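MGS-M4 (Unidentified, PDB 4Q3M) is probably an NAD(P)H-dependent oxidoreductase of the aldo-keto reductase family, built as a TIM barrel, whose substrate is unknown. Local coordinates at residues Pro13-Gly18 with Asp242-Thr247; Asn29-Ala34 with Glu52-Ala57; Lys109-Ala114 with Asn139-Met144; Tyr145-Ala150 with Lys175-Gln180; His162-Asn167 with Pro186-Gln191. All coordinates share one frame; numbering follows the deposited sequence.

All five contacts belong to one TIM barrel, and they sample its helices, its strand ends and its loops. Contacts 1 and 2 touch directly: Leu17, at the start of strand 17-18, lies against Ala30, Val31 and Ala34 of the helix that follows it. Contacts 3 and 4, with centres 11 Å apart, share helix 140-149, and Tyr111 of the first packs on Tyr145 of the second. Contact 2 lies on the opposite side of the chain's centre from this pair, 32 Å from each by centres. Contact 5 holds the bound sulfate, in what is probably the cofactor's phosphate site. It comes within about 7 Å of contact 1 by nearest atoms, and like contact 3 it reaches the second subunit.

Contact 1 (Pro13-Gly18 with Asp242-Thr247); sequences PIIGLG and DVFDFT
With chi1 at -54°, Phe244 sets its ring anti to its own carbonyl carbon and aims CZ at Ile15; the isoleucine, whose CG1 stands anti to its backbone N (chi1 -164°), is left with CG2 as the branch that meets the ring. The methyl arrives at the ring edge and in its plane, CG2 of Ile15 lying 3.6 Å from CZ of Phe244. Next along the same edge comes Ile14, whose CG2 is 4.1 Å from CE1 of Phe244. One face of the aromatic is covered from within its own segment: CG1 of Val243 sits 3.5 Å above the ring plane, over the centre. That valine methyl also meets CD1 of Ile15 at 4.1 Å, the two side chains running past each other in opposite directions. Pro13-Gly18 leads from the N-terminal hairpin into the first barrel strand, and the loop after the eighth barrel helix, 234-241, packs on this entry near the seam of the barrel, where the Ile14 backbone is hydrogen-bonded to Val227 of the last strand. A serine in place of Phe244 would probably open a gap beside the two isoleucine CG2 methyls and uncover Val243 CG1. Phe244 also reaches His2, and Ile14 touches Ile221 of helix 212-222.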
# COMPACT_ATOMS: atom_id res chain seq x y z
N PRO A 13 -6.80 19.79 -18.00
CA PRO A 13 -6.94 18.80 -19.07
C PRO A 13 -6.87 17.38 -18.53
O PRO A 13 -5.88 17.01 -17.90
CB PRO A 13 -5.76 19.11 -19.98
CG PRO A 13 -5.50 20.56 -19.77
CD PRO A 13 -5.79 20.81 -18.32
N ILE A 14 -7.92 16.60 -18.76
CA ILE A 14 -8.05 15.27 -18.16
C ILE A 14 -6.96 14.32 -18.65
O ILE A 14 -6.71 13.29 -18.02
CB ILE A 14 -9.45 14.67 -18.44
CG1 ILE A 14 -9.80 13.61 -17.39
CG2 ILE A 14 -9.52 14.10 -19.85
CD1 ILE A 14 -11.20 13.06 -17.53
N ILE A 15 -6.33 14.66 -19.76
CA ILE A 15 -5.20 13.88 -20.25
C ILE A 15 -3.96 14.78 -20.35
O ILE A 15 -4.07 15.98 -20.57
CB ILE A 15 -5.49 13.23 -21.62
CG1 ILE A 15 -4.47 12.13 -21.93
CG2 ILE A 15 -5.53 14.28 -22.73
CD1 ILE A 15 -4.67 11.47 -23.27
N GLY A 16 -2.79 14.18 -20.17
CA GLY A 16 -1.54 14.92 -20.26
C GLY A 16 -0.37 14.00 -20.51
O GLY A 16 -0.46 12.79 -20.32
N LEU A 17 0.75 14.58 -20.94
CA LEU A 17 1.96 13.80 -21.19
C LEU A 17 2.75 13.58 -19.90
O LEU A 17 3.02 14.53 -19.16
CB LEU A 17 2.84 14.49 -22.22
CG LEU A 17 4.20 13.83 -22.44
CD1 LEU A 17 4.03 12.43 -23.03
CD2 LEU A 17 5.10 14.68 -23.33
N GLY A 18 3.11 12.33 -19.65
CA GLY A 18 3.96 12.01 -18.52
C GLY A 18 5.42 12.05 -18.94
O GLY A 18 5.78 11.59 -20.02
N ASP A 242 -5.29 9.72 -28.88
CA ASP A 242 -6.47 9.36 -29.65
C ASP A 242 -7.43 8.55 -28.79
O ASP A 242 -7.52 7.33 -28.93
CB ASP A 242 -6.09 8.58 -30.91
CG ASP A 242 -7.25 8.40 -31.87
OD1 ASP A 242 -8.20 9.21 -31.80
OD2 ASP A 242 -7.21 7.46 -32.68
N VAL A 243 -8.13 9.24 -27.90
CA VAL A 243 -8.94 8.57 -26.89
C VAL A 243 -10.26 9.33 -26.67
O VAL A 243 -11.00 9.07 -25.73
CB VAL A 243 -8.15 8.45 -25.56
CG1 VAL A 243 -8.11 9.78 -24.82
CG2 VAL A 243 -8.71 7.34 -24.68
N PHE A 244 -10.54 10.26 -27.57
CA PHE A 244 -11.75 11.08 -27.47
C PHE A 244 -12.66 10.91 -28.68
O PHE A 244 -13.46 11.79 -28.99
CB PHE A 244 -11.38 12.55 -27.30
CG PHE A 244 -10.43 12.82 -26.17
CD1 PHE A 244 -10.89 12.84 -24.86
CD2 PHE A 244 -9.09 13.04 -26.41
CE1 PHE A 244 -10.02 13.08 -23.82
CE2 PHE A 244 -8.22 13.28 -25.37
CZ PHE A 244 -8.68 13.30 -24.07
N ASP A 245 -12.54 9.77 -29.36
CA ASP A 245 -13.38 9.50 -30.52
C ASP A 245 -14.22 8.24 -30.31
O ASP A 245 -14.84 7.74 -31.24
CB ASP A 245 -12.51 9.34 -31.78
CG ASP A 245 -11.50 8.22 -31.66
OD1 ASP A 245 -11.14 7.86 -30.52
OD2 ASP A 245 -11.06 7.71 -32.71
N PHE A 246 -14.24 7.75 -29.07
CA PHE A 246 -15.05 6.59 -28.73
C PHE A 246 -15.40 6.58 -27.24
O PHE A 246 -14.91 7.41 -26.48
CB PHE A 246 -14.33 5.30 -29.12
CG PHE A 246 -13.30 4.85 -28.12
CD1 PHE A 246 -13.51 3.71 -27.36
CD2 PHE A 246 -12.13 5.56 -27.94
CE1 PHE A 246 -12.57 3.29 -26.45
CE2 PHE A 246 -11.19 5.15 -27.02
CZ PHE A 246 -11.40 4.01 -26.28
N THR A 247 -16.24 5.63 -26.85
CA THR A 247 -16.70 5.54 -25.47
C THR A 247 -16.73 4.09 -24.99
O THR A 247 -16.65 3.16 -25.79
CB THR A 247 -18.11 6.15 -25.31
OG1 THR A 247 -18.55 6.00 -23.96
CG2 THR A 247 -19.10 5.46 -26.24

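Contact 2 (Asn29-Ala34 with Glu52-Ala57); sequences NAVKAA and EEVGRA
Val31 of helix 26-37 packs against Val54 and Ala57 of helix 51-59 in a mainly apolar helix-helix contact, without hydrogen bonds across it, between neighbours on the outside of the barrel. Over these short segments the axes approach to 8.6 Å and run in broadly the same direction, with a signed crossing angle of -33°. The spacing is that of small side chains, and the backbones are nearest at Lys32 and Ala57, whose CA atoms are 5.9 Å apart. Val31 divides its two methyls between two partners. CG1, anti to the backbone N (chi1 168°), meets CB of Ala57 at 3.7 Å, and CG2, which lies beside that N, meets CG2 of Val54 at 3.9 Å. The two valines cross at about a right angle, CG2 against CG2 at the closest point. Lys32 flanks the apolar patch: its chain bends at chi2 and chi3 and passes near the end of the second helix, where NZ makes a weak hydrogen bond with the carbonyl of Asp60. On the opposite helix Glu53 takes a hydrogen bond from the backbone N of Asn25, just ahead of helix 26-37. On the barrel side, Val31 and Val54 both rest on Ile42 of strand 41-43, which lies between the helices in sequence. Adjacent helices laid side by side over the strand between them are what successive beta-alpha units give in a TIM barrel.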
# COMPACT_ATOMS: atom_id res chain seq x y z
N ASN A 29 11.98 16.50 -27.00
CA ASN A 29 11.27 16.05 -28.19
C ASN A 29 9.87 15.54 -27.88
O ASN A 29 8.92 15.82 -28.61
CB ASN A 29 12.07 14.96 -28.91
CG ASN A 29 13.33 15.49 -29.56
OD1 ASN A 29 13.39 16.66 -29.96
ND2 ASN A 29 14.34 14.64 -29.68
N ALA A 30 9.75 14.79 -26.79
CA ALA A 30 8.48 14.18 -26.40
C ALA A 30 7.42 15.24 -26.11
O ALA A 30 6.27 15.09 -26.53
CB ALA A 30 8.68 13.29 -25.18
N VAL A 31 7.81 16.29 -25.40
CA VAL A 31 6.88 17.36 -25.04
C VAL A 31 6.26 18.02 -26.27
O VAL A 31 5.04 18.17 -26.35
CB VAL A 31 7.57 18.44 -24.19
CG1 VAL A 31 6.69 19.68 -24.06
CG2 VAL A 31 7.92 17.89 -22.81
N LYS A 32 7.10 18.39 -27.24
CA LYS A 32 6.62 19.05 -28.45
C LYS A 32 5.85 18.09 -29.35
O LYS A 32 4.84 18.45 -29.94
CB LYS A 32 7.77 19.68 -29.22
CG LYS A 32 7.33 20.43 -30.46
CD LYS A 32 7.73 21.89 -30.38
CE LYS A 32 9.23 22.03 -30.20
NZ LYS A 32 9.66 23.45 -30.25
N ALA A 33 6.34 16.85 -29.45
CA ALA A 33 5.65 15.82 -30.22
C ALA A 33 4.26 15.59 -29.65
O ALA A 33 3.34 15.20 -30.37
CB ALA A 33 6.45 14.52 -30.21
N ALA A 34 4.11 15.85 -28.36
CA ALA A 34 2.82 15.77 -27.69
C ALA A 34 2.01 17.05 -27.91
O ALA A 34 0.83 17.00 -28.24
CB ALA A 34 3.00 15.50 -26.21
N GLU A 52 14.15 21.72 -17.31
CA GLU A 52 14.83 22.59 -18.26
C GLU A 52 14.39 22.29 -19.69
O GLU A 52 14.01 23.21 -20.43
CB GLU A 52 16.34 22.43 -18.13
CG GLU A 52 16.91 22.95 -16.82
CD GLU A 52 18.42 23.00 -16.82
OE1 GLU A 52 19.01 23.37 -17.86
OE2 GLU A 52 19.03 22.67 -15.78
N GLU A 53 14.43 21.02 -20.08
CA GLU A 53 14.07 20.61 -21.43
C GLU A 53 12.57 20.74 -21.68
O GLU A 53 12.14 21.07 -22.79
CB GLU A 53 14.52 19.18 -21.70
CG GLU A 53 16.02 18.99 -21.70
CD GLU A 53 16.44 17.59 -22.11
OE1 GLU A 53 15.54 16.76 -22.38
OE2 GLU A 53 17.65 17.32 -22.15
N VAL A 54 11.77 20.48 -20.66
CA VAL A 54 10.32 20.61 -20.76
C VAL A 54 9.93 22.07 -20.95
O VAL A 54 9.11 22.40 -21.82
CB VAL A 54 9.60 20.04 -19.52
CG1 VAL A 54 8.14 20.45 -19.50
CG2 VAL A 54 9.74 18.53 -19.47
N GLY A 55 10.52 22.95 -20.15
CA GLY A 55 10.21 24.36 -20.19
C GLY A 55 10.56 25.04 -21.50
O GLY A 55 9.85 25.94 -21.95
N ARG A 56 11.65 24.61 -22.12
CA ARG A 56 12.09 25.20 -23.38
C ARG A 56 11.28 24.67 -24.56
O ARG A 56 11.11 25.36 -25.57
CB ARG A 56 13.58 24.95 -23.61
CG ARG A 56 14.48 25.73 -22.67
CD ARG A 56 15.95 25.48 -22.97
NE ARG A 56 16.82 26.18 -22.03
CZ ARG A 56 17.11 25.74 -20.81
NH1 ARG A 56 16.60 24.60 -20.39
NH2 ARG A 56 17.90 26.44 -20.01
N ALA A 57 10.79 23.44 -24.43
CA ALA A 57 9.94 22.86 -25.46
C ALA A 57 8.60 23.58 -25.52
O ALA A 57 7.96 23.66 -26.57
CB ALA A 57 9.74 21.37 -25.21

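Contact 3 (Lys109-Ala114 with Asn139-Met144); sequences KGYDNA and NVHHLM
Tyr111, its CG anti to the carbonyl carbon (chi1 -65°), extends the phenol across to the first turn of helix 140-149 and crosses both His141 and His142 at about a right angle. Its hydroxyl meets the His141 ring at the edge and in the ring plane, OH lying 3.2 Å from CD2, a carbon, so no hydrogen bond joins them. Further back along the phenol, CE1 of Tyr111 lies 3.7 Å from the carbonyl O of His141 and 4.1 Å from CD2 of His142, at the imidazole edge. Within that turn the backbone N of Asn139 donates to ND1 of His142 at 3.0 Å, fairly straight at 161° although tilted from the ring plane. NE2 of His142 is hydrogen-bonded to Asp270, whose other carboxylate oxygen has a weaker bond with His141. Both nitrogens of His142 are thus engaged, which fixes the ring's rotation, and Phe108 stacks on it. A leucine at Tyr111 would probably leave the His141 edge without the hydroxyl and the His142 edge without the ring carbon beside it. Tyr111 opens helix 111-126, which lies beside helix 140-149 around the barrel; the next helix, 168-176, covers Val140 and Leu143, and Asn139, Val140, His141 and Met144 meet the second subunit.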
# COMPACT_ATOMS: atom_id res chain seq x y z
N LYS A 109 6.12 12.31 3.86
CA LYS A 109 7.31 12.19 4.70
C LYS A 109 7.02 12.65 6.12
O LYS A 109 7.82 13.37 6.72
CB LYS A 109 8.46 13.00 4.11
CG LYS A 109 8.89 12.56 2.72
CD LYS A 109 9.66 11.25 2.76
CE LYS A 109 10.99 11.41 3.49
NZ LYS A 109 11.82 10.18 3.41
N GLY A 110 5.88 12.23 6.66
CA GLY A 110 5.47 12.65 7.99
C GLY A 110 4.45 13.78 7.92
O GLY A 110 4.46 14.57 6.98
N TYR A 111 3.57 13.84 8.91
CA TYR A 111 2.51 14.85 8.93
C TYR A 111 3.07 16.26 9.04
O TYR A 111 2.64 17.16 8.31
CB TYR A 111 1.54 14.59 10.08
CG TYR A 111 0.76 13.30 9.96
CD1 TYR A 111 -0.08 13.08 8.88
CD2 TYR A 111 0.85 12.32 10.93
CE1 TYR A 111 -0.79 11.90 8.76
CE2 TYR A 111 0.14 11.14 10.83
CZ TYR A 111 -0.68 10.94 9.74
OH TYR A 111 -1.40 9.77 9.63
N ASP A 112 4.03 16.45 9.94
CA ASP A 112 4.61 17.77 10.17
C ASP A 112 5.33 18.29 8.93
O ASP A 112 5.23 19.46 8.59
CB ASP A 112 5.58 17.73 11.36
CG ASP A 112 6.11 19.10 11.72
OD1 ASP A 112 5.44 19.80 12.51
OD2 ASP A 112 7.19 19.48 11.22
N ASN A 113 6.06 17.40 8.25
CA ASN A 113 6.73 17.76 7.01
C ASN A 113 5.72 18.07 5.90
O ASN A 113 5.96 18.92 5.05
CB ASN A 113 7.67 16.65 6.55
CG ASN A 113 8.98 16.64 7.32
OD1 ASN A 113 9.40 17.67 7.85
ND2 ASN A 113 9.63 15.49 7.36
N ALA A 114 4.59 17.37 5.93
CA ALA A 114 3.54 17.58 4.95
C ALA A 114 2.88 18.94 5.13
O ALA A 114 2.72 19.70 4.17
CB ALA A 114 2.49 16.47 5.04
N ASN A 139 -2.02 8.64 0.96
CA ASN A 139 -3.11 7.73 1.27
C ASN A 139 -4.21 8.46 2.03
O ASN A 139 -4.13 9.67 2.22
CB ASN A 139 -2.61 6.52 2.07
CG ASN A 139 -3.41 5.26 1.78
OD1 ASN A 139 -4.53 5.32 1.26
ND2 ASN A 139 -2.84 4.11 2.12
N VAL A 140 -5.23 7.72 2.46
CA VAL A 140 -6.40 8.32 3.08
C VAL A 140 -6.08 9.11 4.35
O VAL A 140 -6.47 10.26 4.49
CB VAL A 140 -7.47 7.25 3.41
CG1 VAL A 140 -8.57 7.85 4.28
CG2 VAL A 140 -8.05 6.67 2.13
N HIS A 141 -5.35 8.49 5.28
CA HIS A 141 -5.05 9.14 6.55
C HIS A 141 -4.11 10.33 6.38
O HIS A 141 -4.10 11.24 7.20
CB HIS A 141 -4.47 8.14 7.56
CG HIS A 141 -3.25 7.42 7.07
ND1 HIS A 141 -3.30 6.39 6.16
CD2 HIS A 141 -1.94 7.57 7.39
CE1 HIS A 141 -2.08 5.94 5.93
NE2 HIS A 141 -1.24 6.64 6.66
N HIS A 142 -3.34 10.32 5.30
CA HIS A 142 -2.50 11.47 4.96
C HIS A 142 -3.38 12.63 4.50
O HIS A 142 -3.15 13.78 4.86
CB HIS A 142 -1.49 11.12 3.87
CG HIS A 142 -0.61 9.96 4.22
ND1 HIS A 142 -0.12 9.08 3.28
CD2 HIS A 142 -0.12 9.55 5.41
CE1 HIS A 142 0.63 8.17 3.87
NE2 HIS A 142 0.65 8.43 5.17
N LEU A 143 -4.40 12.31 3.72
CA LEU A 143 -5.34 13.31 3.22
C LEU A 143 -6.20 13.87 4.34
O LEU A 143 -6.47 15.07 4.37
CB LEU A 143 -6.22 12.72 2.12
CG LEU A 143 -5.50 12.27 0.84
CD1 LEU A 143 -6.48 11.62 -0.13
CD2 LEU A 143 -4.80 13.45 0.19
N MET A 144 -6.61 13.01 5.26
CA MET A 144 -7.42 13.43 6.41
C MET A 144 -6.71 14.50 7.22
O MET A 144 -7.35 15.42 7.74
CB MET A 144 -7.76 12.23 7.31
CG MET A 144 -8.63 11.17 6.64
SD MET A 144 -9.43 10.05 7.81
CE MET A 144 -8.01 9.25 8.55

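Contact 4 (Tyr145-Ala150 with Lys175-Gln180); sequences YLMENA and KKNNIQ
Met147 supplies all the contact from helix 140-149, meeting Asn177 and Ile179 where helix 168-176 gives way to strand 180-184. The apolar part is a sulfur-methyl meeting: SD of Met147 lies 4.0 Å from CD1 of Ile179, the two side chains sliding past each other in opposite directions. Folded at chi2 and chi3 (-59° and -60°), the thioether curls so that its terminal methyl turns to Asn177, which it crosses obliquely. There CE of Met147 stands 3.8 Å from OD1 and 3.9 Å from CB of Asn177, mere van der Waals approaches. The polar interactions stay on each side of the contact. The amide nitrogen of Asn177, ND2, donates back to the carbonyl of Tyr173 in its own helix, and a Schellman motif ends that helix, with Asn178 at positive phi as the C-prime residue and Ile179 N directed to Cys174 O. On the other helix, the carbonyl oxygen of Tyr145 accepts from both N and ND2 of Asn149, the side-chain bond being 2.9 Å between ND2 and O; ND2 also lies above the centre of the Tyr145 ring. Tyr173 and Pro154 also touch Met147. Helix 140-149 thus meets the end of helix 168-176 and the turn after it through van der Waals contacts of one thioether, and with no directional bond between the segments the contact depends on the fit of Met147.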
# COMPACT_ATOMS: atom_id res chain seq x y z
N TYR A 145 -5.39 14.38 7.33
CA TYR A 145 -4.60 15.34 8.08
C TYR A 145 -4.57 16.70 7.38
O TYR A 145 -4.67 17.74 8.02
CB TYR A 145 -3.17 14.82 8.27
CG TYR A 145 -2.30 15.71 9.13
CD1 TYR A 145 -2.36 15.64 10.52
CD2 TYR A 145 -1.42 16.62 8.56
CE1 TYR A 145 -1.57 16.45 11.31
CE2 TYR A 145 -0.63 17.43 9.34
CZ TYR A 145 -0.71 17.34 10.72
OH TYR A 145 0.08 18.15 11.50
N LEU A 146 -4.36 16.68 6.09
CA LEU A 146 -4.41 17.87 5.29
C LEU A 146 -5.81 18.53 5.21
O LEU A 146 -5.91 19.73 5.29
CB LEU A 146 -3.85 17.53 3.92
CG LEU A 146 -2.60 18.24 3.43
CD1 LEU A 146 -1.55 18.34 4.51
CD2 LEU A 146 -2.04 17.51 2.26
N MET A 147 -6.87 17.74 5.08
CA MET A 147 -8.24 18.23 5.10
C MET A 147 -8.54 18.95 6.41
O MET A 147 -9.24 19.97 6.43
CB MET A 147 -9.23 17.08 4.91
CG MET A 147 -9.19 16.43 3.54
SD MET A 147 -9.53 17.60 2.21
CE MET A 147 -11.18 18.14 2.65
N GLU A 148 -7.99 18.43 7.50
CA GLU A 148 -8.20 19.01 8.82
C GLU A 148 -7.41 20.29 9.04
O GLU A 148 -7.92 21.26 9.61
CB GLU A 148 -7.84 17.98 9.90
CG GLU A 148 -8.02 18.49 11.32
CD GLU A 148 -9.48 18.68 11.70
OE1 GLU A 148 -10.35 18.06 11.05
OE2 GLU A 148 -9.76 19.45 12.64
N ASN A 149 -6.16 20.31 8.58
CA ASN A 149 -5.23 21.37 8.96
C ASN A 149 -4.95 22.43 7.88
O ASN A 149 -4.48 23.52 8.20
CB ASN A 149 -3.91 20.76 9.42
CG ASN A 149 -4.04 20.00 10.72
OD1 ASN A 149 -4.22 20.59 11.78
ND2 ASN A 149 -3.97 18.67 10.64
N ALA A 150 -5.23 22.12 6.62
CA ALA A 150 -4.99 23.08 5.56
C ALA A 150 -6.02 24.21 5.61
O ALA A 150 -7.15 24.02 6.06
CB ALA A 150 -5.02 22.41 4.20
N LYS A 175 -13.26 11.97 -3.93
CA LYS A 175 -14.46 12.57 -4.49
C LYS A 175 -15.38 13.13 -3.41
O LYS A 175 -16.02 14.17 -3.60
CB LYS A 175 -15.23 11.56 -5.35
CG LYS A 175 -14.64 11.34 -6.73
CD LYS A 175 -15.59 10.56 -7.63
CE LYS A 175 -15.81 9.15 -7.12
NZ LYS A 175 -16.82 8.42 -7.93
N LYS A 176 -15.43 12.46 -2.27
CA LYS A 176 -16.23 12.93 -1.14
C LYS A 176 -15.62 14.20 -0.54
O LYS A 176 -16.33 15.03 0.02
CB LYS A 176 -16.36 11.85 -0.07
CG LYS A 176 -17.24 10.68 -0.46
CD LYS A 176 -17.36 9.67 0.68
CE LYS A 176 -18.26 8.50 0.29
NZ LYS A 176 -18.42 7.53 1.40
N ASN A 177 -14.31 14.33 -0.66
CA ASN A 177 -13.60 15.48 -0.11
C ASN A 177 -13.13 16.45 -1.18
O ASN A 177 -12.21 17.25 -0.96
CB ASN A 177 -12.42 15.01 0.73
CG ASN A 177 -12.85 14.28 1.99
OD1 ASN A 177 -13.06 14.89 3.04
ND2 ASN A 177 -12.99 12.96 1.89
N ASN A 178 -13.76 16.38 -2.35
CA ASN A 178 -13.51 17.30 -3.46
C ASN A 178 -12.05 17.35 -3.89
O ASN A 178 -11.51 18.41 -4.19
CB ASN A 178 -13.98 18.71 -3.08
CG ASN A 178 -15.33 18.70 -2.40
OD1 ASN A 178 -16.36 18.51 -3.04
ND2 ASN A 178 -15.34 18.92 -1.09
N ILE A 179 -11.42 16.18 -3.93
CA ILE A 179 -10.05 16.06 -4.40
C ILE A 179 -10.01 15.33 -5.73
O ILE A 179 -10.51 14.21 -5.85
CB ILE A 179 -9.16 15.32 -3.38
CG1 ILE A 179 -9.19 16.03 -2.02
CG2 ILE A 179 -7.74 15.20 -3.89
CD1 ILE A 179 -8.41 15.33 -0.94
N GLN A 180 -9.42 15.96 -6.74
CA GLN A 180 -9.31 15.34 -8.05
C GLN A 180 -8.21 14.30 -8.06
O GLN A 180 -7.02 14.63 -7.97
CB GLN A 180 -9.05 16.39 -9.14
CG GLN A 180 -8.80 15.79 -10.51
CD GLN A 180 -10.01 15.06 -11.06
OE1 GLN A 180 -11.14 15.54 -10.96
NE2 GLN A 180 -9.78 13.89 -11.65

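Contact 5 (His162-Asn167 with Pro186-Gln191); sequences HVTLQN and PLMSHQ. With SO4 (sulfate ion), chain G.
Oxygen O4 of the sulfate is gripped by two backbone N-H groups of one turn: Leu187 N and Ser189 N each lie 2.8 Å from O4, the bond from Ser189 being the straighter at 150°. Lys230 adds a third backbone N-H to the anion. Between the two donors, Met188 turns its side chain the other way, to His162. Its CG sits over one face of the imidazole, 3.6 Å from the ring centroid and 16° off the normal, a CH-pi contact displaced toward the rim. Such a loop, following the seventh strand of the barrel, binds the cofactor pyrophosphate in aldo-keto reductases; the sulfate, probably from the crystallisation liquor, is consistent with that site. Extended at chi2 (-176°), the methionine chain carries SD to 3.3 Å from OG1 of Thr164, and the bend at chi3 turns CE to the same oxygen, also at 3.3 Å. His162 is also neighboured by the carbonyl of Pro186, O lying 3.6 Å from the histidine CB. The ring is held at its far side by Glu160, which accepts from NE2, while the N-H of Thr164 makes a weak bond to ND1. Asn271 of the second subunit bonds to the backbone N of Asn167, where helix 168-176 begins.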
# COMPACT_ATOMS: atom_id res chain seq x y z
N HIS A 162 -4.23 2.06 -12.15
CA HIS A 162 -4.40 1.37 -13.42
C HIS A 162 -5.37 0.21 -13.26
O HIS A 162 -5.98 0.04 -12.20
CB HIS A 162 -3.05 0.88 -13.96
CG HIS A 162 -2.15 0.32 -12.91
ND1 HIS A 162 -2.39 -0.87 -12.26
CD2 HIS A 162 -0.99 0.80 -12.38
CE1 HIS A 162 -1.43 -1.10 -11.39
NE2 HIS A 162 -0.57 -0.11 -11.44
N VAL A 163 -5.52 -0.60 -14.30
CA VAL A 163 -6.55 -1.64 -14.32
C VAL A 163 -6.31 -2.77 -13.32
O VAL A 163 -7.23 -3.52 -13.01
CB VAL A 163 -6.69 -2.24 -15.73
CG1 VAL A 163 -7.16 -1.18 -16.72
CG2 VAL A 163 -5.38 -2.86 -16.18
N THR A 164 -5.09 -2.90 -12.82
CA THR A 164 -4.80 -3.92 -11.82
C THR A 164 -4.76 -3.33 -10.41
O THR A 164 -4.81 -4.06 -9.42
CB THR A 164 -3.47 -4.64 -12.11
OG1 THR A 164 -2.44 -3.68 -12.38
CG2 THR A 164 -3.62 -5.56 -13.32
N LEU A 165 -4.67 -2.01 -10.33
CA LEU A 165 -4.75 -1.29 -9.06
C LEU A 165 -5.70 -0.11 -9.21
O LEU A 165 -5.27 1.02 -9.42
CB LEU A 165 -3.37 -0.82 -8.60
CG LEU A 165 -3.26 -0.25 -7.19
CD1 LEU A 165 -3.37 -1.35 -6.15
CD2 LEU A 165 -1.96 0.53 -7.02
N GLN A 166 -6.99 -0.38 -9.10
CA GLN A 166 -8.02 0.57 -9.52
C GLN A 166 -8.36 1.63 -8.46
O GLN A 166 -8.93 2.67 -8.80
CB GLN A 166 -9.28 -0.19 -9.93
CG GLN A 166 -9.03 -1.24 -11.00
CD GLN A 166 -10.31 -1.80 -11.59
OE1 GLN A 166 -11.41 -1.41 -11.20
NE2 GLN A 166 -10.17 -2.72 -12.54
N ASN A 167 -8.00 1.36 -7.21
CA ASN A 167 -8.14 2.34 -6.13
C ASN A 167 -9.53 2.95 -5.98
O ASN A 167 -9.66 4.17 -5.86
CB ASN A 167 -7.12 3.47 -6.32
CG ASN A 167 -5.69 2.97 -6.37
OD1 ASN A 167 -5.35 1.98 -5.74
ND2 ASN A 167 -4.85 3.67 -7.13
N PRO A 186 -0.50 4.84 -15.76
CA PRO A 186 -1.78 4.27 -16.19
C PRO A 186 -1.60 3.05 -17.08
O PRO A 186 -2.53 2.26 -17.25
CB PRO A 186 -2.43 5.41 -16.96
CG PRO A 186 -1.28 6.16 -17.53
CD PRO A 186 -0.18 6.07 -16.51
N LEU A 187 -0.41 2.90 -17.65
CA LEU A 187 -0.09 1.73 -18.47
C LEU A 187 0.78 0.76 -17.67
O LEU A 187 1.52 -0.04 -18.25
CB LEU A 187 0.62 2.15 -19.76
CG LEU A 187 -0.15 3.11 -20.67
CD1 LEU A 187 0.57 3.29 -22.00
CD2 LEU A 187 -1.58 2.63 -20.87
N MET A 188 0.67 0.84 -16.35
CA MET A 188 1.40 -0.02 -15.42
C MET A 188 2.92 0.10 -15.54
O MET A 188 3.65 -0.80 -15.13
CB MET A 188 0.98 -1.48 -15.61
CG MET A 188 -0.45 -1.78 -15.17
SD MET A 188 -0.88 -3.52 -15.30
CE MET A 188 0.30 -4.25 -14.17
N SER A 189 3.38 1.22 -16.10
CA SER A 189 4.80 1.55 -16.18
C SER A 189 5.67 0.42 -16.73
O SER A 189 5.36 -0.16 -17.78
CB SER A 189 5.33 1.97 -14.80
OG SER A 189 6.72 2.24 -14.84
N HIS A 190 6.74 0.10 -16.02
CA HIS A 190 7.69 -0.93 -16.44
C HIS A 190 7.06 -2.32 -16.42
O HIS A 190 7.61 -3.27 -16.97
CB HIS A 190 8.94 -0.90 -15.56
CG HIS A 190 8.67 -1.18 -14.12
ND1 HIS A 190 8.69 -2.46 -13.59
CD2 HIS A 190 8.37 -0.35 -13.09
CE1 HIS A 190 8.42 -2.40 -12.30
NE2 HIS A 190 8.22 -1.14 -11.97
N GLN A 191 5.91 -2.43 -15.76
CA GLN A 191 5.13 -3.67 -15.79
C GLN A 191 4.12 -3.61 -16.93
O GLN A 191 2.98 -4.06 -16.79
CB GLN A 191 4.42 -3.89 -14.45
CG GLN A 191 5.35 -4.21 -13.30
CD GLN A 191 6.12 -5.50 -13.52
OE1 GLN A 191 7.35 -5.53 -13.39
NE2 GLN A 191 5.41 -6.57 -13.85
S SO4 G . 3.01 4.66 -17.90
O1 SO4 G . 4.08 4.14 -18.74
O2 SO4 G . 3.56 5.56 -16.90
O3 SO4 G . 2.06 5.39 -18.74
O4 SO4 G . 2.33 3.55 -17.24